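Local structure of 1-deoxy-D-xylulose 5-phosphate reductoisomerase (Zymomonas mobilis, 1R0K) at residues G14-S19 / P264-P269; V7-A12 / D22-N27; T145-D150 / A155-F160; W96-I101 / G271-W276. The protein catalyses the NADPH-dependent rearrangement and reduction of 1-deoxy-D-xylulose 5-phosphate to 2-C-methyl-D-erythritol 4-phosphate, using a divalent metal ion. All blocks are in the same frame, centred on the assembly; numbering follows the deposited sequence.

Interaction 1: G14-S19 / P264-P269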
loop_
_atom_site.group_PDB
_atom_site.type_symbol
_atom_site.label_atom_id
_atom_site.label_comp_id
_atom_site.label_asym_id
_atom_site.label_seq_id
_atom_site.Cartn_x
_atom_site.Cartn_y
_atom_site.Cartn_z
ATOM N N GLY B 14 -18.318 19.138 13.840
ATOM C CA GLY B 14 -16.907 19.162 14.182
ATOM C C GLY B 14 -16.122 19.108 12.883
ATOM O O GLY B 14 -16.721 19.197 11.812
ATOM N N SER B 15 -14.802 18.960 12.951
ATOM C CA SER B 15 -13.994 18.906 11.732
ATOM C C SER B 15 -14.312 17.675 10.884
ATOM O O SER B 15 -14.428 17.773 9.663
ATOM C CB SER B 15 -12.498 18.934 12.072
ATOM O OG SER B 15 -12.151 17.868 12.933
ATOM N N ILE B 16 -14.448 16.516 11.523
ATOM C CA ILE B 16 -14.767 15.292 10.785
ATOM C C ILE B 16 -16.134 15.441 10.116
ATOM O O ILE B 16 -16.304 15.099 8.946
ATOM C CB ILE B 16 -14.798 14.055 11.720
ATOM C CG1 ILE B 16 -13.397 13.778 12.280
ATOM C CG2 ILE B 16 -15.333 12.836 10.959
ATOM C CD1 ILE B 16 -12.380 13.321 11.243
ATOM N N GLY B 17 -17.103 15.958 10.868
ATOM C CA GLY B 17 -18.443 16.147 10.339
ATOM C C GLY B 17 -18.471 17.077 9.143
ATOM O O GLY B 17 -19.165 16.818 8.160
ATOM N N HIS B 18 -17.724 18.172 9.232
ATOM C CA HIS B 18 -17.656 19.129 8.138
ATOM C C HIS B 18 -17.060 18.479 6.897
ATOM O O HIS B 18 -17.563 18.661 5.789
ATOM C CB HIS B 18 -16.810 20.336 8.542
ATOM C CG HIS B 18 -17.554 21.347 9.356
ATOM N ND1 HIS B 18 -16.923 22.363 10.039
ATOM C CD2 HIS B 18 -18.881 21.512 9.579
ATOM C CE1 HIS B 18 -17.827 23.112 10.646
ATOM N NE2 HIS B 18 -19.022 22.617 10.383
ATOM N N SER B 19 -15.982 17.722 7.086
ATOM C CA SER B 19 -15.331 17.045 5.970
ATOM C C SER B 19 -16.266 15.995 5.385
ATOM O O SER B 19 -16.299 15.784 4.170
ATOM C CB SER B 19 -14.034 16.378 6.435
ATOM O OG SER B 19 -13.078 17.344 6.845
ATOM N N PRO B 264 -2.529 15.322 4.204
ATOM C CA PRO B 264 -3.263 15.167 5.464
ATOM C C PRO B 264 -4.785 15.363 5.416
ATOM O O PRO B 264 -5.463 15.192 6.430
ATOM C CB PRO B 264 -2.577 16.181 6.374
ATOM C CG PRO B 264 -2.214 17.276 5.421
ATOM C CD PRO B 264 -1.679 16.528 4.233
ATOM N N ASP B 265 -5.318 15.714 4.248
ATOM C CA ASP B 265 -6.757 15.943 4.087
ATOM C C ASP B 265 -7.571 14.745 4.586
ATOM O O ASP B 265 -7.463 13.639 4.048
ATOM C CB ASP B 265 -7.078 16.189 2.614
ATOM C CG ASP B 265 -8.406 16.898 2.409
ATOM O OD1 ASP B 265 -9.388 16.561 3.104
ATOM O OD2 ASP B 265 -8.463 17.791 1.537
ATOM N N MET B 266 -8.403 14.974 5.597
ATOM C CA MET B 266 -9.211 13.901 6.159
ATOM C C MET B 266 -10.297 13.401 5.213
ATOM O O MET B 266 -10.944 12.392 5.488
ATOM C CB MET B 266 -9.831 14.341 7.488
ATOM C CG MET B 266 -8.847 14.365 8.652
ATOM S SD MET B 266 -8.066 12.748 8.932
ATOM C CE MET B 266 -9.477 11.758 9.500
ATOM N N ARG B 267 -10.513 14.104 4.104
ATOM C CA ARG B 267 -11.521 13.652 3.149
ATOM C C ARG B 267 -11.043 12.385 2.447
ATOM O O ARG B 267 -11.842 11.652 1.869
ATOM C CB ARG B 267 -11.844 14.746 2.121
ATOM C CG ARG B 267 -12.761 15.831 2.684
ATOM C CD ARG B 267 -12.992 16.965 1.700
ATOM N NE ARG B 267 -11.754 17.683 1.410
ATOM C CZ ARG B 267 -11.691 18.804 0.696
ATOM N NH1 ARG B 267 -12.805 19.336 0.204
ATOM N NH2 ARG B 267 -10.516 19.380 0.458
ATOM N N THR B 268 -9.742 12.118 2.497
ATOM C CA THR B 268 -9.232 10.908 1.859
ATOM C C THR B 268 -9.695 9.686 2.655
ATOM O O THR B 268 -10.330 8.797 2.102
ATOM C CB THR B 268 -7.694 10.932 1.723
ATOM O OG1 THR B 268 -7.329 11.933 0.764
ATOM C CG2 THR B 268 -7.170 9.569 1.253
ATOM N N PRO B 269 -9.376 9.620 3.959
ATOM C CA PRO B 269 -9.846 8.447 4.706
ATOM C C PRO B 269 -11.379 8.422 4.819
ATOM O O PRO B 269 -11.993 7.361 4.753
ATOM C CB PRO B 269 -9.149 8.592 6.066
ATOM C CG PRO B 269 -8.916 10.089 6.181
ATOM C CD PRO B 269 -8.458 10.427 4.781
#

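Interaction 2: V7-A12 / D22-N27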
loop_
_atom_site.group_PDB
_atom_site.type_symbol
_atom_site.label_atom_id
_atom_site.label_comp_id
_atom_site.label_asym_id
_atom_site.label_seq_id
_atom_site.Cartn_x
_atom_site.Cartn_y
_atom_site.Cartn_z
ATOM N N VAL B 7 -27.665 8.162 4.593
ATOM C CA VAL B 7 -26.551 8.448 5.485
ATOM C C VAL B 7 -26.924 9.297 6.696
ATOM O O VAL B 7 -27.786 10.180 6.625
ATOM C CB VAL B 7 -25.414 9.175 4.739
ATOM C CG1 VAL B 7 -24.927 8.331 3.580
ATOM C CG2 VAL B 7 -25.897 10.531 4.239
ATOM N N THR B 8 -26.264 9.012 7.811
ATOM C CA THR B 8 -26.466 9.754 9.042
ATOM C C THR B 8 -25.101 10.155 9.568
ATOM O O THR B 8 -24.163 9.354 9.566
ATOM C CB THR B 8 -27.202 8.913 10.104
ATOM O OG1 THR B 8 -28.603 8.899 9.810
ATOM C CG2 THR B 8 -26.985 9.487 11.497
ATOM N N VAL B 9 -24.989 11.404 9.998
ATOM C CA VAL B 9 -23.733 11.898 10.530
ATOM C C VAL B 9 -23.918 12.308 11.985
ATOM O O VAL B 9 -24.607 13.285 12.288
ATOM C CB VAL B 9 -23.220 13.104 9.730
ATOM C CG1 VAL B 9 -21.842 13.524 10.245
ATOM C CG2 VAL B 9 -23.161 12.757 8.252
ATOM N N LEU B 10 -23.319 11.532 12.879
ATOM C CA LEU B 10 -23.381 11.813 14.307
ATOM C C LEU B 10 -22.172 12.702 14.596
ATOM O O LEU B 10 -21.034 12.250 14.506
ATOM C CB LEU B 10 -23.295 10.505 15.097
ATOM C CG LEU B 10 -24.312 9.434 14.683
ATOM C CD1 LEU B 10 -24.061 8.171 15.483
ATOM C CD2 LEU B 10 -25.745 9.949 14.913
ATOM N N GLY B 11 -22.425 13.966 14.932
ATOM C CA GLY B 11 -21.344 14.902 15.193
ATOM C C GLY B 11 -20.968 15.518 13.855
ATOM O O GLY B 11 -19.832 15.415 13.401
ATOM N N ALA B 12 -21.940 16.171 13.224
ATOM C CA ALA B 12 -21.747 16.762 11.908
ATOM C C ALA B 12 -21.157 18.163 11.868
ATOM O O ALA B 12 -20.904 18.686 10.786
ATOM C CB ALA B 12 -23.070 16.752 11.160
ATOM N N ASP B 22 -18.966 17.730 3.333
ATOM C CA ASP B 22 -18.369 18.232 2.101
ATOM C C ASP B 22 -18.524 17.166 1.015
ATOM O O ASP B 22 -19.009 17.447 -0.080
ATOM C CB ASP B 22 -16.881 18.537 2.317
ATOM C CG ASP B 22 -16.206 19.091 1.067
ATOM O OD1 ASP B 22 -16.229 20.324 0.863
ATOM O OD2 ASP B 22 -15.656 18.289 0.282
ATOM N N LEU B 23 -18.132 15.935 1.328
ATOM C CA LEU B 23 -18.221 14.852 0.354
ATOM C C LEU B 23 -19.657 14.456 0.039
ATOM O O LEU B 23 -19.983 14.148 -1.106
ATOM C CB LEU B 23 -17.438 13.624 0.846
ATOM C CG LEU B 23 -15.940 13.851 1.078
ATOM C CD1 LEU B 23 -15.250 12.511 1.341
ATOM C CD2 LEU B 23 -15.327 14.520 -0.144
ATOM N N ILE B 24 -20.518 14.460 1.055
ATOM C CA ILE B 24 -21.920 14.104 0.849
ATOM C C ILE B 24 -22.617 15.115 -0.065
ATOM O O ILE B 24 -23.331 14.741 -0.993
ATOM C CB ILE B 24 -22.688 14.043 2.195
ATOM C CG1 ILE B 24 -22.176 12.867 3.032
ATOM C CG2 ILE B 24 -24.191 13.902 1.937
ATOM C CD1 ILE B 24 -22.755 12.803 4.431
ATOM N N GLU B 25 -22.395 16.396 0.194
ATOM C CA GLU B 25 -23.032 17.438 -0.597
ATOM C C GLU B 25 -22.567 17.544 -2.050
ATOM O O GLU B 25 -23.255 18.144 -2.880
ATOM C CB GLU B 25 -22.909 18.768 0.137
ATOM C CG GLU B 25 -23.821 18.805 1.360
ATOM C CD GLU B 25 -23.758 20.112 2.108
ATOM O OE1 GLU B 25 -22.940 20.228 3.049
ATOM O OE2 GLU B 25 -24.527 21.025 1.741
ATOM N N ARG B 26 -21.419 16.948 -2.358
ATOM C CA ARG B 26 -20.899 16.929 -3.726
ATOM C C ARG B 26 -21.525 15.723 -4.421
ATOM O O ARG B 26 -21.277 15.468 -5.599
ATOM C CB ARG B 26 -19.377 16.749 -3.732
ATOM C CG ARG B 26 -18.601 17.871 -3.087
ATOM C CD ARG B 26 -17.126 17.516 -2.946
ATOM N NE ARG B 26 -16.394 18.594 -2.292
ATOM C CZ ARG B 26 -16.060 19.735 -2.883
ATOM N NH1 ARG B 26 -16.382 19.946 -4.151
ATOM N NH2 ARG B 26 -15.426 20.674 -2.197
ATOM N N ASN B 27 -22.344 14.984 -3.680
ATOM C CA ASN B 27 -22.968 13.782 -4.213
ATOM C C ASN B 27 -24.379 13.557 -3.682
ATOM O O ASN B 27 -24.745 12.437 -3.323
ATOM C CB ASN B 27 -22.092 12.577 -3.867
ATOM C CG ASN B 27 -20.717 12.659 -4.496
ATOM O OD1 ASN B 27 -20.556 12.389 -5.686
ATOM N ND2 ASN B 27 -19.717 13.047 -3.704
#

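Interaction 3: T145-D150 / A155-F160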
loop_
_atom_site.group_PDB
_atom_site.type_symbol
_atom_site.label_atom_id
_atom_site.label_comp_id
_atom_site.label_asym_id
_atom_site.label_seq_id
_atom_site.Cartn_x
_atom_site.Cartn_y
_atom_site.Cartn_z
ATOM N N THR B 145 -20.616 -3.581 9.240
ATOM C CA THR B 145 -19.422 -3.271 8.477
ATOM C C THR B 145 -18.810 -2.084 9.210
ATOM O O THR B 145 -19.341 -0.974 9.153
ATOM C CB THR B 145 -19.745 -2.854 7.037
ATOM O OG1 THR B 145 -20.340 -3.959 6.346
ATOM C CG2 THR B 145 -18.468 -2.430 6.311
ATOM N N LEU B 146 -17.707 -2.324 9.915
ATOM C CA LEU B 146 -17.048 -1.261 10.672
ATOM C C LEU B 146 -15.829 -0.719 9.921
ATOM O O LEU B 146 -14.889 -1.462 9.631
ATOM C CB LEU B 146 -16.618 -1.794 12.042
ATOM C CG LEU B 146 -16.077 -0.749 13.012
ATOM C CD1 LEU B 146 -17.212 0.161 13.447
ATOM C CD2 LEU B 146 -15.446 -1.442 14.215
ATOM N N LEU B 147 -15.848 0.574 9.610
ATOM C CA LEU B 147 -14.749 1.192 8.883
ATOM C C LEU B 147 -14.122 2.305 9.717
ATOM O O LEU B 147 -14.773 3.301 10.022
ATOM C CB LEU B 147 -15.263 1.755 7.554
ATOM C CG LEU B 147 -16.039 0.746 6.696
ATOM C CD1 LEU B 147 -16.760 1.466 5.554
ATOM C CD2 LEU B 147 -15.078 -0.315 6.161
ATOM N N PRO B 148 -12.843 2.142 10.100
ATOM C CA PRO B 148 -12.133 3.143 10.909
ATOM C C PRO B 148 -11.845 4.408 10.105
ATOM O O PRO B 148 -11.353 4.339 8.979
ATOM C CB PRO B 148 -10.865 2.411 11.324
ATOM C CG PRO B 148 -10.590 1.531 10.113
ATOM C CD PRO B 148 -11.968 1.000 9.775
ATOM N N VAL B 149 -12.133 5.556 10.710
ATOM C CA VAL B 149 -11.959 6.849 10.056
ATOM C C VAL B 149 -10.618 7.552 10.258
ATOM O O VAL B 149 -10.103 8.188 9.336
ATOM C CB VAL B 149 -13.085 7.810 10.493
ATOM C CG1 VAL B 149 -12.829 9.218 9.955
ATOM C CG2 VAL B 149 -14.424 7.286 9.987
ATOM N N ASP B 150 -10.049 7.450 11.454
ATOM C CA ASP B 150 -8.787 8.124 11.731
ATOM C C ASP B 150 -7.644 7.694 10.806
ATOM O O ASP B 150 -7.580 6.550 10.361
ATOM C CB ASP B 150 -8.426 7.955 13.209
ATOM C CG ASP B 150 -9.404 8.683 14.128
ATOM O OD1 ASP B 150 -10.120 9.589 13.638
ATOM O OD2 ASP B 150 -9.458 8.367 15.334
ATOM N N ALA B 155 -5.477 3.899 7.183
ATOM C CA ALA B 155 -4.310 3.526 6.389
ATOM C C ALA B 155 -4.053 2.033 6.567
ATOM O O ALA B 155 -3.774 1.318 5.603
ATOM C CB ALA B 155 -3.092 4.325 6.847
ATOM N N ILE B 156 -4.136 1.567 7.810
ATOM C CA ILE B 156 -3.924 0.149 8.085
ATOM C C ILE B 156 -5.004 -0.657 7.378
ATOM O O ILE B 156 -4.720 -1.648 6.704
ATOM C CB ILE B 156 -3.972 -0.141 9.589
ATOM C CG1 ILE B 156 -2.800 0.571 10.281
ATOM C CG2 ILE B 156 -3.906 -1.654 9.829
ATOM C CD1 ILE B 156 -2.860 0.547 11.797
ATOM N N PHE B 157 -6.246 -0.212 7.518
ATOM C CA PHE B 157 -7.363 -0.889 6.888
ATOM C C PHE B 157 -7.177 -1.053 5.366
ATOM O O PHE B 157 -7.472 -2.119 4.808
ATOM C CB PHE B 157 -8.652 -0.127 7.189
ATOM C CG PHE B 157 -9.880 -0.839 6.742
ATOM C CD1 PHE B 157 -10.274 -0.799 5.409
ATOM C CD2 PHE B 157 -10.634 -1.577 7.646
ATOM C CE1 PHE B 157 -11.401 -1.483 4.989
ATOM C CE2 PHE B 157 -11.763 -2.264 7.232
ATOM C CZ PHE B 157 -12.147 -2.217 5.902
ATOM N N GLN B 158 -6.686 -0.010 4.699
ATOM C CA GLN B 158 -6.479 -0.059 3.250
ATOM C C GLN B 158 -5.334 -0.985 2.829
ATOM O O GLN B 158 -5.228 -1.351 1.667
ATOM C CB GLN B 158 -6.218 1.347 2.691
ATOM C CG GLN B 158 -7.433 2.277 2.758
ATOM C CD GLN B 158 -7.243 3.563 1.971
ATOM O OE1 GLN B 158 -6.742 3.545 0.845
ATOM N NE2 GLN B 158 -7.664 4.687 2.551
ATOM N N CYS B 159 -4.486 -1.360 3.780
ATOM C CA CYS B 159 -3.347 -2.233 3.508
ATOM C C CYS B 159 -3.473 -3.595 4.196
ATOM O O CYS B 159 -2.568 -4.422 4.096
ATOM C CB CYS B 159 -2.054 -1.576 4.006
ATOM S SG CYS B 159 -1.703 0.058 3.322
ATOM N N PHE B 160 -4.592 -3.817 4.878
ATOM C CA PHE B 160 -4.845 -5.039 5.651
ATOM C C PHE B 160 -5.534 -6.179 4.899
ATOM O O PHE B 160 -6.462 -5.958 4.128
ATOM C CB PHE B 160 -5.691 -4.671 6.881
ATOM C CG PHE B 160 -5.749 -5.741 7.937
ATOM C CD1 PHE B 160 -4.731 -5.864 8.877
ATOM C CD2 PHE B 160 -6.826 -6.627 7.994
ATOM C CE1 PHE B 160 -4.778 -6.856 9.866
ATOM C CE2 PHE B 160 -6.886 -7.623 8.976
ATOM C CZ PHE B 160 -5.856 -7.737 9.916
#

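Interaction 4: W96-I101 / G271-W276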
loop_
_atom_site.group_PDB
_atom_site.type_symbol
_atom_site.label_atom_id
_atom_site.label_comp_id
_atom_site.label_asym_id
_atom_site.label_seq_id
_atom_site.Cartn_x
_atom_site.Cartn_y
_atom_site.Cartn_z
ATOM N N TRP B 96 -25.424 4.069 5.959
ATOM C CA TRP B 96 -24.072 4.500 6.275
ATOM C C TRP B 96 -24.137 5.532 7.387
ATOM O O TRP B 96 -24.834 6.539 7.266
ATOM C CB TRP B 96 -23.407 5.115 5.048
ATOM C CG TRP B 96 -21.948 5.386 5.223
ATOM C CD1 TRP B 96 -20.925 4.501 5.042
ATOM C CD2 TRP B 96 -21.342 6.633 5.587
ATOM N NE1 TRP B 96 -19.716 5.121 5.262
ATOM C CE2 TRP B 96 -19.943 6.429 5.599
ATOM C CE3 TRP B 96 -21.845 7.904 5.903
ATOM C CZ2 TRP B 96 -19.037 7.451 5.913
ATOM C CZ3 TRP B 96 -20.946 8.923 6.217
ATOM C CH2 TRP B 96 -19.556 8.689 6.219
ATOM N N THR B 97 -23.405 5.276 8.467
ATOM C CA THR B 97 -23.393 6.174 9.614
ATOM C C THR B 97 -21.997 6.624 9.992
ATOM O O THR B 97 -21.118 5.802 10.240
ATOM C CB THR B 97 -23.996 5.503 10.873
ATOM O OG1 THR B 97 -25.353 5.132 10.619
ATOM C CG2 THR B 97 -23.944 6.461 12.071
ATOM N N MET B 98 -21.797 7.935 10.037
ATOM C CA MET B 98 -20.519 8.486 10.449
ATOM C C MET B 98 -20.672 8.722 11.948
ATOM O O MET B 98 -21.470 9.558 12.370
ATOM C CB MET B 98 -20.237 9.810 9.724
ATOM C CG MET B 98 -19.081 10.615 10.314
ATOM S SD MET B 98 -17.527 9.696 10.455
ATOM C CE MET B 98 -16.971 9.752 8.781
ATOM N N ALA B 99 -19.932 7.961 12.749
ATOM C CA ALA B 99 -19.991 8.090 14.201
ATOM C C ALA B 99 -18.868 9.024 14.612
ATOM O O ALA B 99 -17.741 8.587 14.845
ATOM C CB ALA B 99 -19.809 6.738 14.852
ATOM N N ALA B 100 -19.184 10.312 14.709
ATOM C CA ALA B 100 -18.175 11.300 15.046
ATOM C C ALA B 100 -18.426 12.093 16.324
ATOM O O ALA B 100 -17.819 13.141 16.528
ATOM C CB ALA B 100 -17.980 12.244 13.868
ATOM N N ILE B 101 -19.323 11.608 17.174
ATOM C CA ILE B 101 -19.587 12.274 18.447
ATOM C C ILE B 101 -18.410 11.877 19.339
ATOM O O ILE B 101 -18.164 10.692 19.530
ATOM C CB ILE B 101 -20.895 11.763 19.094
ATOM C CG1 ILE B 101 -22.090 12.110 18.197
ATOM C CG2 ILE B 101 -21.071 12.387 20.483
ATOM C CD1 ILE B 101 -23.382 11.449 18.628
ATOM N N GLY B 271 -13.509 9.688 2.654
ATOM C CA GLY B 271 -13.975 9.287 1.337
ATOM C C GLY B 271 -13.869 7.782 1.157
ATOM O O GLY B 271 -14.705 7.163 0.500
ATOM N N HIS B 272 -12.834 7.185 1.738
ATOM C CA HIS B 272 -12.657 5.742 1.637
ATOM C C HIS B 272 -13.777 5.007 2.371
ATOM O O HIS B 272 -14.314 4.027 1.858
ATOM C CB HIS B 272 -11.285 5.323 2.205
ATOM C CG HIS B 272 -11.163 3.854 2.489
ATOM N ND1 HIS B 272 -11.606 3.282 3.663
ATOM C CD2 HIS B 272 -10.659 2.839 1.746
ATOM C CE1 HIS B 272 -11.381 1.980 3.631
ATOM N NE2 HIS B 272 -10.809 1.685 2.479
ATOM N N THR B 273 -14.141 5.477 3.560
ATOM C CA THR B 273 -15.187 4.795 4.315
ATOM C C THR B 273 -16.563 5.041 3.714
ATOM O O THR B 273 -17.443 4.189 3.791
ATOM C CB THR B 273 -15.203 5.227 5.807
ATOM O OG1 THR B 273 -15.637 6.585 5.916
ATOM C CG2 THR B 273 -13.808 5.098 6.417
ATOM N N LEU B 274 -16.737 6.210 3.104
ATOM C CA LEU B 274 -18.012 6.567 2.495
ATOM C C LEU B 274 -18.283 5.765 1.218
ATOM O O LEU B 274 -19.393 5.277 1.007
ATOM C CB LEU B 274 -18.046 8.079 2.206
ATOM C CG LEU B 274 -19.347 8.619 1.601
ATOM C CD1 LEU B 274 -20.522 8.266 2.508
ATOM C CD2 LEU B 274 -19.249 10.128 1.405
ATOM N N ALA B 275 -17.267 5.601 0.379
ATOM C CA ALA B 275 -17.435 4.864 -0.871
ATOM C C ALA B 275 -17.304 3.342 -0.744
ATOM O O ALA B 275 -17.855 2.604 -1.563
ATOM C CB ALA B 275 -16.436 5.377 -1.910
ATOM N N TRP B 276 -16.575 2.877 0.271
ATOM C CA TRP B 276 -16.357 1.439 0.472
ATOM C C TRP B 276 -17.616 0.632 0.157
ATOM O O TRP B 276 -18.709 0.995 0.588
ATOM C CB TRP B 276 -15.927 1.159 1.917
ATOM C CG TRP B 276 -15.302 -0.189 2.070
ATOM C CD1 TRP B 276 -13.990 -0.514 1.857
ATOM C CD2 TRP B 276 -15.975 -1.414 2.369
ATOM N NE1 TRP B 276 -13.808 -1.868 1.999
ATOM C CE2 TRP B 276 -15.009 -2.445 2.312
ATOM C CE3 TRP B 276 -17.303 -1.744 2.674
ATOM C CZ2 TRP B 276 -15.331 -3.785 2.550
ATOM C CZ3 TRP B 276 -17.624 -3.078 2.911
ATOM C CH2 TRP B 276 -16.640 -4.082 2.847
#

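Interaction 1: G14-S19 / P264-P269
Ile16 and Met266 touch through their terminal methyl groups, Ile16 CD1 3.7 Å from Met266 CE, the two chains crossing at a slant. Met266 is bent at both chi2 (-58°) and chi3 (-67°), which folds its methyl group back toward the helix that begins at Ser15. A second patch lies beside it. The aliphatic part of Arg267 rests on Ser19, where Arg267 CG is 3.8 Å from Ser19 O and 4.0 Å from Ser19 CB. Behind this patch, Asp265 fixes the arginine. Arg267 NE donates to Asp265 OD1 at 3.1 Å and Arg267 NH2 to Asp265 OD2 at 2.8 Å, a side-on, two-nitrogen salt bridge with the carboxylate oxygens close to the guanidinium plane. Arg267 N also caps onto Asp265 OD1 (2.9 Å), approaching from the same face of the carboxylate as NE, so one aspartate secures both the helix start and the side chain leaving it. Arg267 NH1 takes Asp22 as a second acidic partner. A leucine in its place would probably leave the Asp265 carboxylate without its cationic mate and Asp22 with Arg26 but not this second arginine, losing the charged link between the helices. Met266 also touches Ser151, a predicted substrate-binding residue. Gly14, at the N-cap of helix 15-25, Ser15 and Ile16 are predicted NADPH-binding residues. The contact thus joins the glycine-rich start of the first helix of a Rossmann-type nucleotide-binding domain to a chain segment beside the predicted substrate and metal site.

Interaction 2: V7-A12 / D22-N27
Ile24 extends toward the strand with CG1 anti to its carbonyl carbon (chi1 -68°) and the chain straight beyond it (chi2 174°), which carries CD1 to Val7 and Val9. Val9, with CG1 anti to the backbone N (chi1 -175°), holds CG2 beside that nitrogen, where it meets Ile24 CD1 at 3.8 Å. Val7 presents its CG2 methyl, 3.9 Å from the same Ile24 CD1. One methyl group therefore serves both valines, but the approaches differ: Val7 and Ile24 come tip to tip, whereas Val9 and Ile24 lie alongside one another, pointing opposite ways. All three residues are buried, and the contact is purely apolar. Where the chain leaves the helix, Asn27 ND2 donates to Leu23 O at 2.8 Å, and Arg26 NE forms a salt bridge with Asp22 OD2 at 2.7 Å. This is the packing of the first beta-alpha-beta unit, strand 5-10, helix 15-25 and strand 31-38, in a Rossmann-type domain. Val7 and Val9 project from a strand in the interior of the parallel sheet, flanked by strands 31-38 and 96-99, while Leu23 turns to helix 267-275, packing on Arg267 and Leu274.

Interaction 3: T145-D150 / A155-F160
Phe157 reaches from its helix to Leu147 and Pro148 of the strand, and this pair makes the tight part of the contact. Leu147 CD2 bears on the far end of the ring, 3.5 Å from Phe157 CZ and 4.0 Å from both Phe157 CE1 and CE2. Pro148 covers the root of the same side chain: its CD is 3.6 Å from Phe157 CD2 and its CG 3.9 Å from Phe157 CB, the two side chains crossing at about a right angle. The ring is sent this way by a first torsion that sets CG anti to the backbone N (chi1 -172°). Toward Leu146 the packing is looser. Only the carbonyl of that residue comes near, with Leu146 O 4.0 Å from Phe157 CE2; both Leu146 and Phe157 remain partly accessible to solvent. Beyond the two segments, the aromatic ring also meets His272, with planes at about 70°, and His162. The axes of strand and helix pass 8.8 Å apart, at 124° between their directions, and Pro148 O accepts a hydrogen bond from Asn154 ND2, in the first part of helix 151-159. Strand 145-148 is one outermost strand of the chain's Rossmann-type parallel sheet, and helix 151-159 follows it directly. Asp150, at the N-cap position between them, and Glu152 are predicted manganese ligands, consistent with a metal site built where the sheet's last strand runs into helix 151-159.

Interaction 4: W96-I101 / G271-W276
Trp96 packs against Thr273 and Leu274 where helix 267-275 lies on one face of the Rossmann-type parallel sheet, on the side also covered by helix 15-25. Strand and helix run nearly antiparallel, at 152°. The bond from CA to CB of Trp96 heads toward the helix, and CG, anti to the backbone N, carries the indole across it, at about a right angle to both partner side chains. On the pyrrole side, Trp96 CD1 passes 3.7 Å from Thr273 O, and Trp96 NE1 donates to that same Thr273 O at 2.9 Å. The bond is bent (N-H...O 140°), with the donor well above the carbonyl plane. Further round, Trp96 CE2 lies 3.7 Å from Leu274 CA, so the ring is held close to the helix backbone. At the outer edge, Trp96 CZ2 has Thr273 OG1 in the ring plane, 3.5 Å away; that hydroxyl is hydrogen-bonded to Ile270 O. A leucine here would remove the indole N-H and would probably leave Thr273 O without this donor and open a gap beneath Leu274. One face of the indole has Met98 N offset toward its rim, and Thr20, Val7 and Ala121 also pack on this buried side chain. Over the opposite face, Leu274 CD1 stands above the six-membered ring in a CH-pi contact, 6° off the ring normal and 3.6 Å from Trp96 CD2.

In the fold
From the N terminus, interaction 2 closes first, a short loop folding helix 15-25 onto strand 5-10. Residues 14-19 lie inside that loop and pair much later with 264-269, so interaction 1 crosses interaction 2. Interaction 4 opens at strand 96-99, hydrogen-bonded to strand 5-10, and closes at 271-276, just past the end of interaction 1, which it therefore also crosses. Interaction 3, another short strand-to-helix loop, falls within the span of both long-range contacts. Helix 267-275 is the common piece: it ties one face of the parallel sheet and its first helix to helix 151-159, which follows the sheet's last strand.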